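PDB 6QGL: VP5 from Halorubrum pleomorphic virus 6, which probably mediates fusion of the viral envelope with the membrane of its haloarchaeal host, acting as a membrane-anchored envelope protein. Local coordinates for residues A[126-138]-A[159-171]. Numbering follows the deposited sequence.
Sequences TVRELEAMTQTVI and LASGTSPNTLKDT
One carboxylate oxygen of Glu131 takes hydrogen bonds from Asn166, at the start of the strand, and Ser164, in the loop before it. With CG anti to the backbone N (chi1 -175°), the bend at chi2 brings the carboxylate alongside Asn166, the two side chains running past each other in opposite directions. Glu131 OE1 accepts Asn166 ND2 at 3.1 Å, nearly along its own C-O axis, and Ser164 OG at 3.2 Å on the syn side but tilted out of the carboxylate plane, which is turned 71° from the Asn166 amide. An amide suits position 166: Asn166 ND2 also gives a weak bond to Thr134 OG1, 3.0 Å away, while OD1 accepts from His188 ND1, which fixes the rotation of the group. Ser164 OG in turn accepts from Asn166 N, forming an ST turn. Apolar groups flank this polar centre. Leu168 lays CD2 against Val127 CG1, while Ile138 spreads CG2 over Gly162 CA. Gly162, with its positive phi, fits the type II turn from Ala160 to Thr163. Residues 166-171 run roughly antiparallel to 126-138 of helix 97-140, their axes at 149°; strand 166-174, outermost in a four-stranded antiparallel sheet, pairs with strand 180-189, and helix 43-66 packs against Met133 and Val137.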
ATOM      1  N   THR A 126      -2.366  13.347   6.040  1.00 50.85           N
ATOM      2  CA  THR A 126      -2.744  13.727   4.670  1.00 50.22           C
ATOM      3  C   THR A 126      -3.374  15.127   4.689  1.00 54.30           C
ATOM      4  O   THR A 126      -2.992  16.010   3.920  1.00 54.23           O
ATOM      5  CB  THR A 126      -3.731  12.683   4.082  1.00 54.87           C
ATOM      6  OG1 THR A 126      -3.172  11.371   4.182  1.00 53.28           O
ATOM      7  CG2 THR A 126      -4.114  12.979   2.636  1.00 52.72           C
ATOM      8  N   VAL A 127      -4.317  15.306   5.611  1.00 50.86           N
ATOM      9  CA  VAL A 127      -5.120  16.496   5.846  1.00 50.77           C
ATOM     10  C   VAL A 127      -4.270  17.647   6.438  1.00 54.33           C
ATOM     11  O   VAL A 127      -4.477  18.796   6.047  1.00 54.06           O
ATOM     12  CB  VAL A 127      -6.340  16.055   6.695  1.00 54.88           C
ATOM     13  CG1 VAL A 127      -7.231  17.214   7.091  1.00 55.24           C
ATOM     14  CG2 VAL A 127      -7.150  15.031   5.925  1.00 54.55           C
ATOM     15  N   ARG A 128      -3.278  17.338   7.309  1.00 50.85           N
ATOM     16  CA  ARG A 128      -2.353  18.337   7.871  1.00 51.13           C
ATOM     17  C   ARG A 128      -1.400  18.832   6.800  1.00 54.18           C
ATOM     18  O   ARG A 128      -1.046  20.010   6.806  1.00 54.61           O
ATOM     19  CB  ARG A 128      -1.517  17.758   9.024  1.00 51.96           C
ATOM     20  CG  ARG A 128      -2.182  17.864  10.374  1.00 61.24           C
ATOM     21  CD  ARG A 128      -1.204  17.788  11.545  1.00 70.64           C
ATOM     22  NE  ARG A 128      -0.539  16.489  11.737  1.00 77.43           N
ATOM     23  CZ  ARG A 128      -1.070  15.454  12.379  1.00 85.92           C
ATOM     24  NH1 ARG A 128      -0.403  14.315  12.476  1.00 73.06           N
ATOM     25  NH2 ARG A 128      -2.289  15.538  12.891  1.00 68.88           N
ATOM     26  N   GLU A 129      -0.964  17.920   5.902  1.00 49.59           N
ATOM     27  CA  GLU A 129      -0.064  18.215   4.789  1.00 49.54           C
ATOM     28  C   GLU A 129      -0.743  19.178   3.829  1.00 53.38           C
ATOM     29  O   GLU A 129      -0.124  20.171   3.457  1.00 53.67           O
ATOM     30  CB  GLU A 129       0.360  16.928   4.067  1.00 50.77           C
ATOM     31  CG  GLU A 129       1.367  17.127   2.948  1.00 58.34           C
ATOM     32  CD  GLU A 129       1.724  15.850   2.217  1.00 72.47           C
ATOM     33  OE1 GLU A 129       0.809  15.221   1.639  1.00 65.70           O
ATOM     34  OE2 GLU A 129       2.919  15.478   2.224  1.00 62.50           O
ATOM     35  N   LEU A 130      -2.019  18.911   3.461  1.00 49.49           N
ATOM     36  CA  LEU A 130      -2.783  19.791   2.573  1.00 49.47           C
ATOM     37  C   LEU A 130      -2.825  21.209   3.136  1.00 54.75           C
ATOM     38  O   LEU A 130      -2.589  22.152   2.385  1.00 55.10           O
ATOM     39  CB  LEU A 130      -4.201  19.255   2.287  1.00 49.18           C
ATOM     40  CG  LEU A 130      -5.114  20.131   1.399  1.00 54.01           C
ATOM     41  CD1 LEU A 130      -4.497  20.399   0.028  1.00 54.46           C
ATOM     42  CD2 LEU A 130      -6.470  19.511   1.236  1.00 56.23           C
ATOM     43  N   GLU A 131      -3.056  21.347   4.459  1.00 51.65           N
ATOM     44  CA  GLU A 131      -3.063  22.639   5.142  1.00 52.26           C
ATOM     45  C   GLU A 131      -1.696  23.319   5.047  1.00 56.75           C
ATOM     46  O   GLU A 131      -1.638  24.517   4.763  1.00 57.17           O
ATOM     47  CB  GLU A 131      -3.497  22.484   6.611  1.00 54.08           C
ATOM     48  CG  GLU A 131      -3.650  23.804   7.362  1.00 66.36           C
ATOM     49  CD  GLU A 131      -4.690  24.779   6.834  1.00 86.24           C
ATOM     50  OE1 GLU A 131      -5.552  24.362   6.029  1.00 89.80           O
ATOM     51  OE2 GLU A 131      -4.648  25.964   7.231  1.00 74.04           O
ATOM     52  N   ALA A 132      -0.604  22.551   5.260  1.00 53.22           N
ATOM     53  CA  ALA A 132       0.769  23.060   5.176  1.00 53.59           C
ATOM     54  C   ALA A 132       1.086  23.522   3.751  1.00 56.95           C
ATOM     55  O   ALA A 132       1.751  24.545   3.577  1.00 57.29           O
ATOM     56  CB  ALA A 132       1.760  21.997   5.624  1.00 54.64           C
ATOM     57  N   MET A 133       0.580  22.782   2.738  1.00 52.40           N
ATOM     58  CA  MET A 133       0.743  23.097   1.316  1.00 52.03           C
ATOM     59  C   MET A 133      -0.061  24.353   0.973  1.00 55.06           C
ATOM     60  O   MET A 133       0.439  25.218   0.256  1.00 54.71           O
ATOM     61  CB  MET A 133       0.317  21.911   0.435  1.00 54.00           C
ATOM     62  CG  MET A 133       1.257  20.723   0.521  1.00 57.87           C
ATOM     63  SD  MET A 133       1.052  19.524  -0.820  1.00 62.09           S
ATOM     64  CE  MET A 133      -0.409  18.661  -0.282  1.00 57.84           C
ATOM     65  N   THR A 134      -1.289  24.467   1.531  1.00 51.15           N
ATOM     66  CA  THR A 134      -2.182  25.617   1.361  1.00 50.87           C
ATOM     67  C   THR A 134      -1.518  26.874   1.931  1.00 55.18           C
ATOM     68  O   THR A 134      -1.481  27.898   1.247  1.00 54.74           O
ATOM     69  CB  THR A 134      -3.557  25.329   1.983  1.00 54.78           C
ATOM     70  OG1 THR A 134      -4.102  24.160   1.376  1.00 52.39           O
ATOM     71  CG2 THR A 134      -4.535  26.483   1.816  1.00 52.60           C
ATOM     72  N   GLN A 135      -0.952  26.778   3.155  1.00 52.26           N
ATOM     73  CA  GLN A 135      -0.255  27.885   3.815  1.00 52.96           C
ATOM     74  C   GLN A 135       0.929  28.389   2.996  1.00 57.59           C
ATOM     75  O   GLN A 135       1.152  29.598   2.947  1.00 57.78           O
ATOM     76  CB  GLN A 135       0.181  27.511   5.240  1.00 54.61           C
ATOM     77  CG  GLN A 135      -0.958  27.513   6.267  1.00 62.55           C
ATOM     78  CD  GLN A 135      -1.619  28.862   6.493  1.00 78.06           C
ATOM     79  OE1 GLN A 135      -0.997  29.930   6.408  1.00 75.58           O
ATOM     80  NE2 GLN A 135      -2.907  28.841   6.802  1.00 67.53           N
ATOM     81  N   THR A 136       1.661  27.463   2.328  1.00 54.19           N
ATOM     82  CA  THR A 136       2.800  27.763   1.452  1.00 54.45           C
ATOM     83  C   THR A 136       2.327  28.592   0.253  1.00 58.05           C
ATOM     84  O   THR A 136       2.899  29.649   0.000  1.00 58.83           O
ATOM     85  CB  THR A 136       3.548  26.471   1.075  1.00 63.18           C
ATOM     86  OG1 THR A 136       4.154  25.936   2.249  1.00 64.18           O
ATOM     87  CG2 THR A 136       4.627  26.693   0.031  1.00 62.34           C
ATOM     88  N   VAL A 137       1.262  28.138  -0.448  1.00 53.65           N
ATOM     89  CA  VAL A 137       0.652  28.820  -1.600  1.00 53.47           C
ATOM     90  C   VAL A 137       0.215  30.240  -1.209  1.00 58.48           C
ATOM     91  O   VAL A 137       0.486  31.184  -1.955  1.00 58.78           O
ATOM     92  CB  VAL A 137      -0.496  27.971  -2.223  1.00 56.56           C
ATOM     93  CG1 VAL A 137      -1.306  28.757  -3.250  1.00 56.74           C
ATOM     94  CG2 VAL A 137       0.050  26.695  -2.844  1.00 56.01           C
ATOM     95  N   ILE A 138      -0.402  30.389  -0.018  1.00 55.48           N
ATOM     96  CA  ILE A 138      -0.843  31.672   0.540  1.00 56.25           C
ATOM     97  C   ILE A 138       0.363  32.612   0.740  1.00 62.31           C
ATOM     98  O   ILE A 138       0.269  33.799   0.423  1.00 62.82           O
ATOM     99  CB  ILE A 138      -1.672  31.454   1.844  1.00 59.41           C
ATOM    100  CG1 ILE A 138      -3.066  30.870   1.525  1.00 59.17           C
ATOM    101  CG2 ILE A 138      -1.806  32.742   2.679  1.00 61.30           C
ATOM    102  CD1 ILE A 138      -3.755  30.227   2.682  1.00 64.52           C
ATOM    103  N   LEU A 159     -12.456  35.360  -0.588  1.00 63.53           N
ATOM    104  CA  LEU A 159     -11.666  34.893   0.553  1.00 62.38           C
ATOM    105  C   LEU A 159     -10.595  35.912   0.955  1.00 67.54           C
ATOM    106  O   LEU A 159      -9.761  36.275   0.129  1.00 66.77           O
ATOM    107  CB  LEU A 159     -11.036  33.517   0.246  1.00 60.59           C
ATOM    108  CG  LEU A 159     -10.236  32.855   1.365  1.00 63.68           C
ATOM    109  CD1 LEU A 159     -11.147  32.306   2.450  1.00 64.02           C
ATOM    110  CD2 LEU A 159      -9.375  31.760   0.816  1.00 64.17           C
ATOM    111  N   ALA A 160     -10.603  36.336   2.237  1.00 65.79           N
ATOM    112  CA  ALA A 160      -9.667  37.308   2.816  1.00 66.62           C
ATOM    113  C   ALA A 160      -8.200  36.910   2.650  1.00 70.56           C
ATOM    114  O   ALA A 160      -7.889  35.719   2.653  1.00 69.14           O
ATOM    115  CB  ALA A 160      -9.978  37.513   4.289  1.00 68.37           C
ATOM    116  N   SER A 161      -7.306  37.908   2.501  1.00 68.46           N
ATOM    117  CA  SER A 161      -5.862  37.706   2.341  1.00 67.89           C
ATOM    118  C   SER A 161      -5.253  37.113   3.618  1.00 72.01           C
ATOM    119  O   SER A 161      -5.591  37.551   4.722  1.00 72.98           O
ATOM    120  CB  SER A 161      -5.173  39.023   1.992  1.00 73.10           C
ATOM    121  OG  SER A 161      -3.816  38.827   1.632  1.00 83.40           O
ATOM    122  N   GLY A 162      -4.400  36.099   3.447  1.00 67.22           N
ATOM    123  CA  GLY A 162      -3.724  35.408   4.543  1.00 66.68           C
ATOM    124  C   GLY A 162      -4.577  34.403   5.291  1.00 70.12           C
ATOM    125  O   GLY A 162      -4.129  33.833   6.293  1.00 70.36           O
ATOM    126  N   THR A 163      -5.811  34.173   4.803  1.00 65.54           N
ATOM    127  CA  THR A 163      -6.791  33.244   5.367  1.00 64.47           C
ATOM    128  C   THR A 163      -6.810  31.970   4.525  1.00 66.15           C
ATOM    129  O   THR A 163      -6.786  32.044   3.294  1.00 65.59           O
ATOM    130  CB  THR A 163      -8.167  33.946   5.445  1.00 72.65           C
ATOM    131  OG1 THR A 163      -8.077  35.022   6.374  1.00 74.28           O
ATOM    132  CG2 THR A 163      -9.305  33.020   5.857  1.00 71.18           C
ATOM    133  N   SER A 164      -6.852  30.809   5.191  1.00 61.42           N
ATOM    134  CA  SER A 164      -6.926  29.518   4.517  1.00 59.77           C
ATOM    135  C   SER A 164      -8.391  29.147   4.260  1.00 63.47           C
ATOM    136  O   SER A 164      -9.227  29.348   5.150  1.00 64.16           O
ATOM    137  CB  SER A 164      -6.251  28.434   5.354  1.00 62.15           C
ATOM    138  OG  SER A 164      -6.351  27.162   4.734  1.00 69.33           O
ATOM    139  N   PRO A 165      -8.731  28.575   3.079  1.00 58.75           N
ATOM    140  CA  PRO A 165     -10.124  28.148   2.854  1.00 58.54           C
ATOM    141  C   PRO A 165     -10.458  26.868   3.636  1.00 60.47           C
ATOM    142  O   PRO A 165     -11.622  26.472   3.706  1.00 60.42           O
ATOM    143  CB  PRO A 165     -10.182  27.929   1.341  1.00 60.23           C
ATOM    144  CG  PRO A 165      -8.807  27.546   0.964  1.00 63.90           C
ATOM    145  CD  PRO A 165      -7.875  28.247   1.918  1.00 59.56           C
ATOM    146  N   ASN A 166      -9.422  26.234   4.230  1.00 55.20           N
ATOM    147  CA  ASN A 166      -9.508  25.001   5.010  1.00 53.87           C
ATOM    148  C   ASN A 166      -9.603  25.251   6.512  1.00 58.47           C
ATOM    149  O   ASN A 166      -9.065  26.233   7.025  1.00 58.75           O
ATOM    150  CB  ASN A 166      -8.290  24.105   4.758  1.00 51.15           C
ATOM    151  CG  ASN A 166      -7.866  23.913   3.326  1.00 60.43           C
ATOM    152  OD1 ASN A 166      -8.684  23.732   2.417  1.00 51.51           O
ATOM    153  ND2 ASN A 166      -6.560  23.913   3.109  1.00 48.45           N
ATOM    154  N   THR A 167     -10.255  24.315   7.214  1.00 55.16           N
ATOM    155  CA  THR A 167     -10.405  24.286   8.666  1.00 55.54           C
ATOM    156  C   THR A 167     -10.263  22.824   9.095  1.00 58.78           C
ATOM    157  O   THR A 167     -11.000  21.966   8.597  1.00 57.66           O
ATOM    158  CB  THR A 167     -11.757  24.886   9.118  1.00 64.13           C
ATOM    159  OG1 THR A 167     -12.015  26.110   8.428  1.00 64.91           O
ATOM    160  CG2 THR A 167     -11.817  25.123  10.623  1.00 62.91           C
ATOM    161  N   LEU A 168      -9.290  22.535   9.978  1.00 55.70           N
ATOM    162  CA  LEU A 168      -9.080  21.186  10.506  1.00 55.00           C
ATOM    163  C   LEU A 168      -9.771  21.131  11.859  1.00 60.12           C
ATOM    164  O   LEU A 168      -9.264  21.679  12.844  1.00 60.72           O
ATOM    165  CB  LEU A 168      -7.581  20.807  10.612  1.00 54.55           C
ATOM    166  CG  LEU A 168      -6.698  20.951   9.365  1.00 58.02           C
ATOM    167  CD1 LEU A 168      -5.342  20.318   9.590  1.00 57.52           C
ATOM    168  CD2 LEU A 168      -7.343  20.344   8.135  1.00 59.26           C
ATOM    169  N   LYS A 169     -10.977  20.542  11.875  1.00 56.78           N
ATOM    170  CA  LYS A 169     -11.836  20.441  13.056  1.00 57.38           C
ATOM    171  C   LYS A 169     -11.509  19.212  13.886  1.00 61.17           C
ATOM    172  O   LYS A 169     -11.402  18.113  13.341  1.00 59.48           O
ATOM    173  CB  LYS A 169     -13.320  20.429  12.644  1.00 59.78           C
ATOM    174  CG  LYS A 169     -13.814  21.734  12.021  1.00 68.33           C
ATOM    175  CD  LYS A 169     -15.212  21.598  11.428  1.00 76.60           C
ATOM    176  CE  LYS A 169     -16.300  21.989  12.397  1.00 89.51           C
ATOM    177  NZ  LYS A 169     -17.652  21.761  11.826  1.00100.71           N
ATOM    178  N   ASP A 170     -11.361  19.394  15.208  1.00 59.49           N
ATOM    179  CA  ASP A 170     -11.084  18.297  16.134  1.00 59.46           C
ATOM    180  C   ASP A 170     -12.357  17.501  16.373  1.00 64.13           C
ATOM    181  O   ASP A 170     -13.372  18.064  16.797  1.00 65.10           O
ATOM    182  CB  ASP A 170     -10.513  18.822  17.466  1.00 62.78           C
ATOM    183  CG  ASP A 170      -9.059  19.268  17.433  1.00 73.49           C
ATOM    184  OD1 ASP A 170      -8.434  19.193  16.349  1.00 73.24           O
ATOM    185  OD2 ASP A 170      -8.542  19.678  18.492  1.00 80.29           O
ATOM    186  N   THR A 171     -12.308  16.198  16.065  1.00 59.83           N
ATOM    187  CA  THR A 171     -13.427  15.274  16.239  1.00 59.54           C
ATOM    188  C   THR A 171     -12.976  14.143  17.150  1.00 63.42           C
ATOM    189  O   THR A 171     -12.004  13.455  16.838  1.00 62.28           O
ATOM    190  CB  THR A 171     -13.954  14.806  14.871  1.00 65.64           C
ATOM    191  OG1 THR A 171     -14.350  15.959  14.128  1.00 65.77           O
ATOM    192  CG2 THR A 171     -15.129  13.839  14.983  1.00 63.58           C
TER
HETATM  193  O   HOH W   1      -5.184  30.833   8.034  1.00 50.37           O